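Local structure of protein p13 MTCP-1 (Homo sapiens, 1A1X) at residues A[28-32]-A[44-50]. The protein binds the PH domain of the kinases AKT1 and AKT2, enhances their phosphorylation and activation, and is the product of a proto-oncogene involved in T cell malignancies. Sequence-based numbering, arbitrary orientation.
Sequences RTWVA and RVQQIQV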
loop_
_atom_site.group_PDB
_atom_site.type_symbol
_atom_site.label_atom_id
_atom_site.label_comp_id
_atom_site.label_asym_id
_atom_site.label_seq_id
_atom_site.Cartn_x
_atom_site.Cartn_y
_atom_site.Cartn_z
ATOM N N ARG A 28 10.856 -3.478 19.868
ATOM C CA ARG A 28 10.960 -4.172 18.595
ATOM C C ARG A 28 11.540 -3.212 17.561
ATOM O O ARG A 28 11.264 -2.011 17.584
ATOM C CB ARG A 28 9.587 -4.648 18.137
ATOM C CG ARG A 28 8.979 -5.698 19.031
ATOM C CD ARG A 28 7.639 -6.104 18.509
ATOM N NE ARG A 28 6.796 -4.934 18.314
ATOM C CZ ARG A 28 5.581 -4.969 17.782
ATOM N NH1 ARG A 28 5.060 -6.125 17.386
ATOM N NH2 ARG A 28 4.889 -3.844 17.640
ATOM N N THR A 29 12.363 -3.739 16.665
ATOM C CA THR A 29 12.967 -2.904 15.640
ATOM C C THR A 29 12.137 -2.829 14.358
ATOM O O THR A 29 11.449 -3.781 13.979
ATOM C CB THR A 29 14.401 -3.356 15.311
ATOM O OG1 THR A 29 14.400 -4.744 14.978
ATOM C CG2 THR A 29 15.316 -3.127 16.494
ATOM N N TRP A 30 12.173 -1.659 13.731
ATOM C CA TRP A 30 11.469 -1.390 12.488
ATOM C C TRP A 30 12.489 -0.793 11.542
ATOM O O TRP A 30 13.300 0.031 11.958
ATOM C CB TRP A 30 10.367 -0.372 12.721
ATOM C CG TRP A 30 9.205 -0.890 13.480
ATOM C CD1 TRP A 30 9.142 -1.130 14.824
ATOM C CD2 TRP A 30 7.912 -1.203 12.953
ATOM N NE1 TRP A 30 7.887 -1.569 15.165
ATOM C CE2 TRP A 30 7.110 -1.623 14.036
ATOM C CE3 TRP A 30 7.349 -1.167 11.669
ATOM C CZ2 TRP A 30 5.772 -2.003 13.878
ATOM C CZ3 TRP A 30 6.014 -1.543 11.512
ATOM C CH2 TRP A 30 5.243 -1.955 12.612
ATOM N N VAL A 31 12.501 -1.248 10.293
ATOM C CA VAL A 31 13.433 -0.727 9.295
ATOM C C VAL A 31 12.655 0.219 8.383
ATOM O O VAL A 31 11.614 -0.157 7.824
ATOM C CB VAL A 31 14.063 -1.867 8.447
ATOM C CG1 VAL A 31 14.931 -1.289 7.341
ATOM C CG2 VAL A 31 14.899 -2.792 9.334
ATOM N N ALA A 32 13.143 1.450 8.254
ATOM C CA ALA A 32 12.478 2.441 7.419
ATOM C C ALA A 32 13.265 2.790 6.162
ATOM O O ALA A 32 14.466 3.043 6.222
ATOM C CB ALA A 32 12.179 3.701 8.225
ATOM N N ARG A 44 8.449 3.661 3.920
ATOM C CA ARG A 44 7.867 2.336 4.065
ATOM C C ARG A 44 8.609 1.749 5.258
ATOM O O ARG A 44 9.832 1.663 5.255
ATOM C CB ARG A 44 8.086 1.513 2.797
ATOM C CG ARG A 44 7.331 0.195 2.777
ATOM C CD ARG A 44 7.028 -0.219 1.348
ATOM N NE ARG A 44 8.239 -0.320 0.550
ATOM C CZ ARG A 44 9.022 -1.393 0.499
ATOM N NH1 ARG A 44 8.727 -2.477 1.204
ATOM N NH2 ARG A 44 10.097 -1.381 -0.273
ATOM N N VAL A 45 7.868 1.427 6.308
ATOM C CA VAL A 45 8.473 0.926 7.536
ATOM C C VAL A 45 7.978 -0.478 7.845
ATOM O O VAL A 45 6.771 -0.712 7.953
ATOM C CB VAL A 45 8.149 1.875 8.738
ATOM C CG1 VAL A 45 9.145 1.672 9.849
ATOM C CG2 VAL A 45 8.131 3.347 8.291
ATOM N N GLN A 46 8.923 -1.405 7.982
ATOM C CA GLN A 46 8.609 -2.797 8.267
ATOM C C GLN A 46 9.218 -3.292 9.574
ATOM O O GLN A 46 10.381 -3.009 9.887
ATOM C CB GLN A 46 9.077 -3.693 7.115
ATOM C CG GLN A 46 8.335 -3.463 5.814
ATOM C CD GLN A 46 8.757 -4.435 4.739
ATOM O OE1 GLN A 46 9.716 -5.175 4.913
ATOM N NE2 GLN A 46 8.039 -4.440 3.617
ATOM N N GLN A 47 8.424 -4.060 10.316
ATOM C CA GLN A 47 8.852 -4.619 11.591
ATOM C C GLN A 47 9.668 -5.878 11.329
ATOM O O GLN A 47 9.127 -6.967 11.133
ATOM C CB GLN A 47 7.635 -4.925 12.476
ATOM C CG GLN A 47 7.920 -4.895 13.975
ATOM C CD GLN A 47 8.641 -6.132 14.456
ATOM O OE1 GLN A 47 8.006 -7.151 14.731
ATOM N NE2 GLN A 47 9.967 -6.061 14.558
ATOM N N ILE A 48 10.978 -5.688 11.270
ATOM C CA ILE A 48 11.920 -6.766 11.039
ATOM C C ILE A 48 12.990 -6.695 12.121
ATOM O O ILE A 48 13.488 -5.611 12.449
ATOM C CB ILE A 48 12.581 -6.632 9.643
ATOM C CG1 ILE A 48 11.505 -6.717 8.547
ATOM C CG2 ILE A 48 13.661 -7.715 9.444
ATOM C CD1 ILE A 48 12.027 -6.473 7.129
ATOM N N GLN A 49 13.305 -7.855 12.692
ATOM C CA GLN A 49 14.324 -7.990 13.731
ATOM C C GLN A 49 15.720 -7.817 13.119
ATOM O O GLN A 49 16.142 -8.599 12.271
ATOM C CB GLN A 49 14.195 -9.372 14.371
ATOM C CG GLN A 49 15.134 -9.646 15.530
ATOM C CD GLN A 49 14.837 -10.983 16.194
ATOM O OE1 GLN A 49 13.746 -11.193 16.749
ATOM N NE2 GLN A 49 15.795 -11.903 16.123
ATOM N N VAL A 50 16.400 -6.737 13.485
ATOM C CA VAL A 50 17.740 -6.479 12.968
ATOM C C VAL A 50 18.676 -6.251 14.143
ATOM O O VAL A 50 18.222 -5.978 15.253
ATOM C CB VAL A 50 17.774 -5.246 12.023
ATOM C CG1 VAL A 50 16.987 -5.529 10.757
ATOM C CG2 VAL A 50 17.219 -4.016 12.719
#
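The indole of W30 lies flat against the aliphatic part of Q47, whose CB sits 3.5 Å from the centroid of the six-membered ring and only 4° off its normal, a CH-pi contact over the face. The pair belongs to a beta hairpin, strands 29-36 and 41-46, within the closed antiparallel barrel of the TCL1 family, and is an example of side-chain bonds supplementing the backbone pairing of a hairpin. V31 and Q46 are a hydrogen-bonded pair, in which V31 N reaches Q46 O at 2.8 Å and Q46 N returns to V31 O at 3.0 Å. One step on, A32 and V45 form a non-hydrogen-bonded pair, and V45 CG1 touches both A32 CB and W30 CB, on the face of the sheet that also carries the indole. Toward T29 the side-chain amide of Q47 joins in. The Q47 chain leaves with CG anti to the backbone N and bends at chi2, which carries it across the indole and lets NE2 donate to T29 O at 2.8 Å, almost straight at 174° and in the carbonyl plane. W30 NE1 is hydrogen-bonded to D24 OD2, which also forms a salt bridge with R28, while L100 and Q98 of strand 97-104 touch the indole. Were W30 an alanine, the methylenes of Q47 would probably lose their aromatic support and its amide would be freer to swing away from T29, with D24 short of an N-H partner. On the other side of the sheet V31 CG2 meets V50 CG1 at 3.7 Å. The chain beyond Q47 is tied back by a hydroxyl: T29 OG1, which its first torsion places between the backbone N and the carbonyl carbon, donates to I48 O at 2.8 Å, tilted 25° from that carbonyl's plane.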